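Local atomic coordinates of lyase/mutase (PDB entry 4LSB), a protein that is a magnesium-binding lyase/mutase of the phosphoenolpyruvate phosphomutase family, with a TIM-barrel fold. Residues B[28-38]-B[51-61]; B[14-22]-B[114-122]. All coordinates share one frame; numbering follows the deposited sequence.

Interaction 1 (B[28-38]-B[51-61]); sequences RPGAFIIPNPW and FEALATTSAGY. With MG (magnesium ion), chain E.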
loop_
_atom_site.group_PDB
_atom_site.type_symbol
_atom_site.label_atom_id
_atom_site.label_comp_id
_atom_site.label_asym_id
_atom_site.label_seq_id
_atom_site.Cartn_x
_atom_site.Cartn_y
_atom_site.Cartn_z
ATOM N N ARG B 28 17.616 6.170 26.253
ATOM C CA ARG B 28 17.815 4.906 26.945
ATOM C C ARG B 28 18.942 4.127 26.268
ATOM O O ARG B 28 19.323 4.397 25.094
ATOM C CB ARG B 28 16.503 4.130 27.039
ATOM C CG ARG B 28 16.069 3.499 25.783
ATOM C CD ARG B 28 14.695 2.877 25.948
ATOM N NE ARG B 28 14.468 2.099 24.742
ATOM C CZ ARG B 28 13.295 1.650 24.316
ATOM N NH1 ARG B 28 12.180 1.903 24.990
ATOM N NH2 ARG B 28 13.259 0.929 23.204
ATOM N N PRO B 29 19.489 3.127 26.989
ATOM C CA PRO B 29 20.586 2.390 26.417
ATOM C C PRO B 29 20.239 1.630 25.155
ATOM O O PRO B 29 19.115 1.118 24.987
ATOM C CB PRO B 29 20.989 1.398 27.544
ATOM C CG PRO B 29 20.496 2.031 28.821
ATOM C CD PRO B 29 19.257 2.788 28.411
ATOM N N GLY B 30 21.228 1.511 24.285
ATOM C CA GLY B 30 21.072 0.670 23.127
ATOM C C GLY B 30 20.579 1.454 21.925
ATOM O O GLY B 30 20.493 2.685 21.978
ATOM N N ALA B 31 20.347 0.757 20.810
ATOM C CA ALA B 31 19.741 1.393 19.618
ATOM C C ALA B 31 18.322 0.855 19.437
ATOM O O ALA B 31 18.021 -0.251 19.839
ATOM C CB ALA B 31 20.563 1.076 18.356
ATOM N N PHE B 32 17.462 1.641 18.800
ATOM C CA PHE B 32 16.102 1.162 18.482
ATOM C C PHE B 32 15.820 1.308 17.015
ATOM O O PHE B 32 16.391 2.133 16.357
ATOM C CB PHE B 32 15.009 1.862 19.325
ATOM C CG PHE B 32 14.732 3.294 18.948
ATOM C CD1 PHE B 32 15.514 4.323 19.432
ATOM C CD2 PHE B 32 13.628 3.612 18.163
ATOM C CE1 PHE B 32 15.253 5.630 19.085
ATOM C CE2 PHE B 32 13.354 4.917 17.815
ATOM C CZ PHE B 32 14.184 5.935 18.258
ATOM N N ILE B 33 14.884 0.523 16.519
ATOM C CA ILE B 33 14.541 0.573 15.108
ATOM C C ILE B 33 13.279 1.442 15.010
ATOM O O ILE B 33 12.349 1.283 15.794
ATOM C CB ILE B 33 14.265 -0.829 14.532
ATOM C CG1 ILE B 33 15.541 -1.667 14.570
ATOM C CG2 ILE B 33 13.743 -0.728 13.128
ATOM C CD1 ILE B 33 15.374 -3.141 14.192
ATOM N N ILE B 34 13.294 2.347 14.054
ATOM C CA ILE B 34 12.149 3.143 13.697
ATOM C C ILE B 34 11.750 2.740 12.270
ATOM O O ILE B 34 12.406 3.102 11.271
ATOM C CB ILE B 34 12.376 4.650 13.879
ATOM C CG1 ILE B 34 11.070 5.410 13.622
ATOM C CG2 ILE B 34 13.469 5.176 12.973
ATOM C CD1 ILE B 34 11.092 6.840 14.131
ATOM N N PRO B 35 10.710 1.885 12.166
ATOM C CA PRO B 35 10.368 1.393 10.833
ATOM C C PRO B 35 9.505 2.366 10.079
ATOM O O PRO B 35 8.938 3.312 10.674
ATOM C CB PRO B 35 9.617 0.110 11.152
ATOM C CG PRO B 35 8.886 0.445 12.387
ATOM C CD PRO B 35 9.844 1.283 13.192
ATOM N N ASN B 36 9.381 2.131 8.775
ATOM C CA ASN B 36 8.796 3.076 7.842
ATOM C C ASN B 36 7.571 2.486 7.063
ATOM O O ASN B 36 7.720 1.983 5.978
ATOM C CB ASN B 36 9.816 3.559 6.796
ATOM C CG ASN B 36 11.085 4.179 7.406
ATOM O OD1 ASN B 36 11.970 3.464 7.890
ATOM N ND2 ASN B 36 11.179 5.500 7.384
ATOM N N PRO B 37 6.392 2.572 7.634
ATOM C CA PRO B 37 5.167 2.313 6.885
ATOM C C PRO B 37 4.886 3.393 5.878
ATOM O O PRO B 37 5.484 4.468 5.963
ATOM C CB PRO B 37 4.120 2.346 7.978
ATOM C CG PRO B 37 4.618 3.396 8.837
ATOM C CD PRO B 37 6.096 3.297 8.872
ATOM N N TRP B 38 4.026 3.089 4.884
ATOM C CA TRP B 38 3.661 4.020 3.819
ATOM C C TRP B 38 2.139 4.159 3.640
ATOM O O TRP B 38 1.692 4.889 2.768
ATOM C CB TRP B 38 4.316 3.617 2.453
ATOM C CG TRP B 38 3.844 2.290 1.973
ATOM C CD1 TRP B 38 2.799 2.046 1.116
ATOM C CD2 TRP B 38 4.320 1.020 2.391
ATOM N NE1 TRP B 38 2.642 0.693 0.944
ATOM C CE2 TRP B 38 3.587 0.048 1.692
ATOM C CE3 TRP B 38 5.391 0.602 3.190
ATOM C CZ2 TRP B 38 3.835 -1.331 1.847
ATOM C CZ3 TRP B 38 5.589 -0.774 3.365
ATOM C CH2 TRP B 38 4.840 -1.693 2.695
ATOM N N PHE B 51 6.623 -2.214 17.574
ATOM C CA PHE B 51 7.521 -1.054 17.373
ATOM C C PHE B 51 7.014 0.107 18.215
ATOM O O PHE B 51 5.811 0.143 18.600
ATOM C CB PHE B 51 7.693 -0.720 15.910
ATOM C CG PHE B 51 8.495 -1.728 15.173
ATOM C CD1 PHE B 51 9.872 -1.749 15.293
ATOM C CD2 PHE B 51 7.862 -2.685 14.381
ATOM C CE1 PHE B 51 10.628 -2.696 14.592
ATOM C CE2 PHE B 51 8.619 -3.663 13.726
ATOM C CZ PHE B 51 10.009 -3.654 13.832
ATOM N N GLU B 52 7.944 0.983 18.599
ATOM C CA GLU B 52 7.627 2.063 19.551
ATOM C C GLU B 52 7.512 3.451 18.915
ATOM O O GLU B 52 7.137 4.416 19.590
ATOM C CB GLU B 52 8.661 2.085 20.661
ATOM C CG GLU B 52 8.442 0.962 21.673
ATOM C CD GLU B 52 9.580 0.894 22.665
ATOM O OE1 GLU B 52 9.453 1.517 23.730
ATOM O OE2 GLU B 52 10.606 0.279 22.392
ATOM N N ALA B 53 7.821 3.528 17.638
ATOM C CA ALA B 53 7.716 4.765 16.878
ATOM C C ALA B 53 7.639 4.389 15.449
ATOM O O ALA B 53 8.022 3.272 15.088
ATOM C CB ALA B 53 8.949 5.589 17.122
ATOM N N LEU B 54 7.198 5.306 14.618
ATOM C CA LEU B 54 7.176 5.098 13.146
ATOM C C LEU B 54 7.798 6.315 12.465
ATOM O O LEU B 54 7.738 7.417 13.004
ATOM C CB LEU B 54 5.703 4.921 12.661
ATOM C CG LEU B 54 4.898 3.851 13.390
ATOM C CD1 LEU B 54 3.444 3.915 12.966
ATOM C CD2 LEU B 54 5.440 2.488 13.115
ATOM N N ALA B 55 8.361 6.116 11.265
ATOM C CA ALA B 55 8.846 7.188 10.454
ATOM C C ALA B 55 8.208 7.106 9.078
ATOM O O ALA B 55 8.104 6.029 8.445
ATOM C CB ALA B 55 10.359 7.133 10.332
ATOM N N THR B 56 7.827 8.247 8.546
ATOM C CA THR B 56 7.277 8.248 7.193
ATOM C C THR B 56 8.438 8.097 6.227
ATOM O O THR B 56 9.627 8.203 6.624
ATOM C CB THR B 56 6.463 9.501 6.906
ATOM O OG1 THR B 56 7.301 10.621 6.942
ATOM C CG2 THR B 56 5.331 9.676 7.917
ATOM N N THR B 57 8.119 7.714 4.999
ATOM C CA THR B 57 9.107 7.484 3.949
ATOM C C THR B 57 8.554 8.154 2.697
ATOM O O THR B 57 7.547 7.742 2.152
ATOM C CB THR B 57 9.380 5.977 3.702
ATOM O OG1 THR B 57 10.042 5.785 2.457
ATOM C CG2 THR B 57 8.107 5.142 3.729
ATOM N N SER B 58 9.171 9.255 2.316
ATOM C CA SER B 58 8.805 9.929 1.076
ATOM C C SER B 58 8.912 8.945 -0.123
ATOM O O SER B 58 8.128 9.024 -1.068
ATOM C CB SER B 58 9.722 11.164 0.855
ATOM O OG SER B 58 11.088 10.729 0.737
ATOM N N ALA B 59 9.839 8.000 -0.079
ATOM C CA ALA B 59 9.997 7.025 -1.155
ATOM C C ALA B 59 8.877 5.994 -1.213
ATOM O O ALA B 59 8.349 5.708 -2.308
ATOM C CB ALA B 59 11.298 6.272 -1.019
ATOM N N GLY B 60 8.545 5.425 -0.045
ATOM C CA GLY B 60 7.448 4.438 0.055
ATOM C C GLY B 60 6.126 5.041 -0.342
ATOM O O GLY B 60 5.302 4.444 -1.078
ATOM N N TYR B 61 5.925 6.282 0.101
ATOM C CA TYR B 61 4.725 7.002 -0.232
ATOM C C TYR B 61 4.600 7.201 -1.722
ATOM O O TYR B 61 3.534 6.970 -2.274
ATOM C CB TYR B 61 4.670 8.364 0.492
ATOM C CG TYR B 61 3.470 9.232 0.116
ATOM C CD1 TYR B 61 2.268 9.084 0.759
ATOM C CD2 TYR B 61 3.559 10.191 -0.900
ATOM C CE1 TYR B 61 1.168 9.863 0.428
ATOM C CE2 TYR B 61 2.458 10.964 -1.258
ATOM C CZ TYR B 61 1.267 10.799 -0.577
ATOM O OH TYR B 61 0.159 11.583 -0.897
HETATM MG MG MG E . 12.827 12.212 -0.038
HETATM O O HOH W 1 10.577 0.878 17.859
HETATM O O HOH W 2 5.460 7.032 4.794
HETATM O O HOH W 3 14.459 13.539 -0.624
HETATM O O HOH W 4 13.721 12.363 2.208
HETATM O O HOH W 5 13.834 10.462 -0.245
#
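Pro35 sets its CG over one face of the Phe51 ring, 3.8 Å from the centroid, in a CH-pi contact. The two segments belong to the first and second strands of a TIM barrel, 32-34 and 54-55, where the barrel closes. The backbone bond here, Ala55 N to Pro35 O, spans 2.9 Å. Beside it, Ile34 holds CG1 anti to the backbone N (chi1 -174°), which brings CD1 to 3.9 Å from Ala53 CB. At one end Arg28 grips Glu52 end-on, NH1 to OE1 and NH2 to OE2 (2.8 Å for the latter), each oxygen met on its syn side, with guanidinium and carboxylate planes turned 31° apart. Water 1 joins Ile33 O to Glu52 N, and water 2 joins Pro37 O to Thr57 N. Asn36 ND2 reaches Thr56 O from above the carbonyl plane, at 3.2 Å, while its OD1 accepts from Val241 N. Arg261 of the second subunit makes a cation-pi contact with Phe51. Thr57 N-caps the helix that starts at Ser58, its OG1 accepting from Gly60 N at 2.9 Å. Ser58 OG binds the magnesium ion at 2.4 Å, alongside three waters and Glu97.

Interaction 2 (B[14-22]-B[114-122]); sequences LQARHAEAF and AAEAGAVGG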
loop_
_atom_site.group_PDB
_atom_site.type_symbol
_atom_site.label_atom_id
_atom_site.label_comp_id
_atom_site.label_asym_id
_atom_site.label_seq_id
_atom_site.Cartn_x
_atom_site.Cartn_y
_atom_site.Cartn_z
ATOM N N LEU B 14 -2.326 13.714 23.981
ATOM C CA LEU B 14 -1.683 12.560 23.367
ATOM C C LEU B 14 -0.380 12.928 22.617
ATOM O O LEU B 14 0.634 12.246 22.739
ATOM C CB LEU B 14 -2.665 11.880 22.422
ATOM C CG LEU B 14 -2.188 10.649 21.632
ATOM C CD1 LEU B 14 -1.740 9.531 22.570
ATOM C CD2 LEU B 14 -3.281 10.143 20.692
ATOM N N GLN B 15 -0.412 14.013 21.856
ATOM C CA GLN B 15 0.784 14.422 21.139
ATOM C C GLN B 15 1.934 14.687 22.089
ATOM O O GLN B 15 3.064 14.277 21.812
ATOM C CB GLN B 15 0.555 15.670 20.312
ATOM C CG GLN B 15 1.739 15.947 19.406
ATOM C CD GLN B 15 1.436 16.966 18.350
ATOM O OE1 GLN B 15 0.503 17.753 18.483
ATOM N NE2 GLN B 15 2.195 16.942 17.293
ATOM N N ALA B 16 1.649 15.366 23.195
ATOM C CA ALA B 16 2.685 15.650 24.168
ATOM C C ALA B 16 3.226 14.362 24.805
ATOM O O ALA B 16 4.427 14.253 25.042
ATOM C CB ALA B 16 2.182 16.598 25.228
ATOM N N ARG B 17 2.347 13.394 25.042
ATOM C CA ARG B 17 2.751 12.086 25.600
ATOM C C ARG B 17 3.656 11.385 24.591
ATOM O O ARG B 17 4.702 10.923 24.954
ATOM C CB ARG B 17 1.563 11.180 25.930
ATOM N N HIS B 18 3.248 11.338 23.326
ATOM C CA HIS B 18 4.073 10.719 22.293
ATOM C C HIS B 18 5.388 11.417 22.116
ATOM O O HIS B 18 6.405 10.764 21.870
ATOM C CB HIS B 18 3.359 10.696 20.967
ATOM C CG HIS B 18 2.248 9.716 20.930
ATOM N ND1 HIS B 18 1.317 9.701 19.927
ATOM C CD2 HIS B 18 1.946 8.688 21.745
ATOM C CE1 HIS B 18 0.483 8.701 20.112
ATOM N NE2 HIS B 18 0.837 8.070 21.218
ATOM N N ALA B 19 5.393 12.732 22.326
ATOM C CA ALA B 19 6.618 13.522 22.121
ATOM C C ALA B 19 7.654 13.159 23.156
ATOM O O ALA B 19 8.862 12.990 22.867
ATOM C CB ALA B 19 6.321 15.026 22.156
ATOM N N GLU B 20 7.174 13.008 24.371
ATOM C CA GLU B 20 8.070 12.622 25.446
ATOM C C GLU B 20 8.529 11.192 25.327
ATOM O O GLU B 20 9.709 10.900 25.589
ATOM C CB GLU B 20 7.416 12.805 26.825
ATOM C CG GLU B 20 8.363 12.428 27.970
ATOM C CD GLU B 20 9.714 13.164 27.979
ATOM O OE1 GLU B 20 9.787 14.379 27.650
ATOM O OE2 GLU B 20 10.734 12.505 28.322
ATOM N N ALA B 21 7.620 10.299 25.002
ATOM C CA ALA B 21 8.007 8.911 24.788
ATOM C C ALA B 21 9.083 8.805 23.674
ATOM O O ALA B 21 10.082 8.061 23.772
ATOM C CB ALA B 21 6.781 8.075 24.472
ATOM N N PHE B 22 8.898 9.584 22.614
ATOM C CA PHE B 22 9.815 9.547 21.476
ATOM C C PHE B 22 11.190 10.063 21.873
ATOM O O PHE B 22 12.200 9.441 21.538
ATOM C CB PHE B 22 9.275 10.351 20.318
ATOM C CG PHE B 22 10.052 10.152 19.050
ATOM C CD1 PHE B 22 10.254 8.875 18.533
ATOM C CD2 PHE B 22 10.568 11.212 18.377
ATOM C CE1 PHE B 22 10.960 8.692 17.332
ATOM C CE2 PHE B 22 11.264 11.036 17.179
ATOM C CZ PHE B 22 11.458 9.775 16.672
ATOM N N ALA B 114 4.129 20.362 10.244
ATOM C CA ALA B 114 4.288 18.929 10.470
ATOM C C ALA B 114 3.840 18.633 11.882
ATOM O O ALA B 114 3.163 17.659 12.122
ATOM C CB ALA B 114 5.717 18.488 10.269
ATOM N N ALA B 115 4.160 19.520 12.819
ATOM C CA ALA B 115 3.701 19.339 14.191
ATOM C C ALA B 115 2.185 19.434 14.271
ATOM O O ALA B 115 1.532 18.622 14.935
ATOM C CB ALA B 115 4.370 20.347 15.136
ATOM N N GLU B 116 1.614 20.396 13.538
ATOM C CA GLU B 116 0.186 20.590 13.538
ATOM C C GLU B 116 -0.479 19.312 13.019
ATOM O O GLU B 116 -1.506 18.895 13.547
ATOM C CB GLU B 116 -0.130 21.826 12.699
ATOM C CG GLU B 116 -1.535 22.358 12.744
ATOM C CD GLU B 116 -1.626 23.683 11.957
ATOM O OE1 GLU B 116 -1.612 24.766 12.611
ATOM O OE2 GLU B 116 -1.651 23.657 10.690
ATOM N N ALA B 117 0.145 18.646 12.038
ATOM C CA ALA B 117 -0.353 17.365 11.521
ATOM C C ALA B 117 -0.186 16.191 12.450
ATOM O O ALA B 117 -0.712 15.101 12.179
ATOM C CB ALA B 117 0.290 17.047 10.175
ATOM N N GLY B 118 0.546 16.379 13.553
ATOM C CA GLY B 118 0.637 15.415 14.600
ATOM C C GLY B 118 1.978 14.748 14.811
ATOM O O GLY B 118 2.150 13.935 15.722
ATOM N N ALA B 119 2.948 15.099 13.984
ATOM C CA ALA B 119 4.291 14.566 14.148
ATOM C C ALA B 119 4.955 15.113 15.420
ATOM O O ALA B 119 4.755 16.256 15.813
ATOM C CB ALA B 119 5.135 14.856 12.919
ATOM N N VAL B 120 5.776 14.276 16.036
ATOM C CA VAL B 120 6.555 14.715 17.174
ATOM C C VAL B 120 8.028 14.781 16.855
ATOM O O VAL B 120 8.869 15.034 17.707
ATOM C CB VAL B 120 6.319 13.854 18.392
ATOM C CG1 VAL B 120 4.930 14.060 18.941
ATOM C CG2 VAL B 120 6.572 12.383 18.094
ATOM N N GLY B 121 8.373 14.521 15.619
ATOM C CA GLY B 121 9.710 14.718 15.156
ATOM C C GLY B 121 9.715 14.788 13.643
ATOM O O GLY B 121 8.719 14.487 12.961
ATOM N N GLY B 122 10.835 15.167 13.106
ATOM C CA GLY B 122 11.008 15.118 11.635
ATOM C C GLY B 122 12.406 15.462 11.185
ATOM O O GLY B 122 13.185 15.968 11.975
HETATM O O HOH W 6 -1.350 18.115 16.138
#
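Ala115 O is gripped by two donors, Gln15 NE2 at 3.0 Å and Gly118 N at 2.8 Å. The hydrogen bond from Gln15 NE2 is nearly straight (171° at the hydrogen), with the acceptor close to the amide plane of Gln15. The second bond is part of the Schellman motif that ends helix 104-116, where Gly118 turns to positive phi; Gln15 thus fastens to a carbonyl of the last helical turn. The Gln15 side chain leaves the helix trans to its own nitrogen (chi1 -171°) and stays extended, which carries the amide across to this turn. The same NE2 also makes a weak bond to Ala119 O, and water 6 sits between Gln15 OE1 and Glu116 O, within bonding distance of both. Farther along helix 14-25 the contact becomes apolar. Val120 points its isopropyl group into the helix flank: CG1 lies 3.6 Å from Ala19 CB and 3.7 Å from Gln15 CG, whereas CG2 turns to Phe22 CB at 4.0 Å. The Phe22 ring reaches on to Gly121, its CE2 4.5 Å from Gly121 CA. Helix 14-25 therefore lies across the joint between helix 104-116 and strand 121-125, with Phe157 beside Gln15 and Ala19, and Ser93 of strand 92-95 against Phe22.

In the fold
Both interactions are largely buried and reach the same barrel sheet, but at different depths. Interaction 1 lies near the centre of the chain and joins two strands and the loops that follow them, down to the metal site; interaction 2, about 14 Å away between centres, packs the N-terminal helix onto a helix-to-strand turn. The first combines proline and aromatic packing, water bridges and a salt bridge at its exposed edge, and also meets the second subunit. The second rests on one glutamine amide and a valine, with no other chain touching it. Phe22 connects them: its CE1 packs 3.7 Å from Ile34 CD1 and equally close to Ala53 CB. Along the chain, interaction 1 is nested within the loop closed by interaction 2.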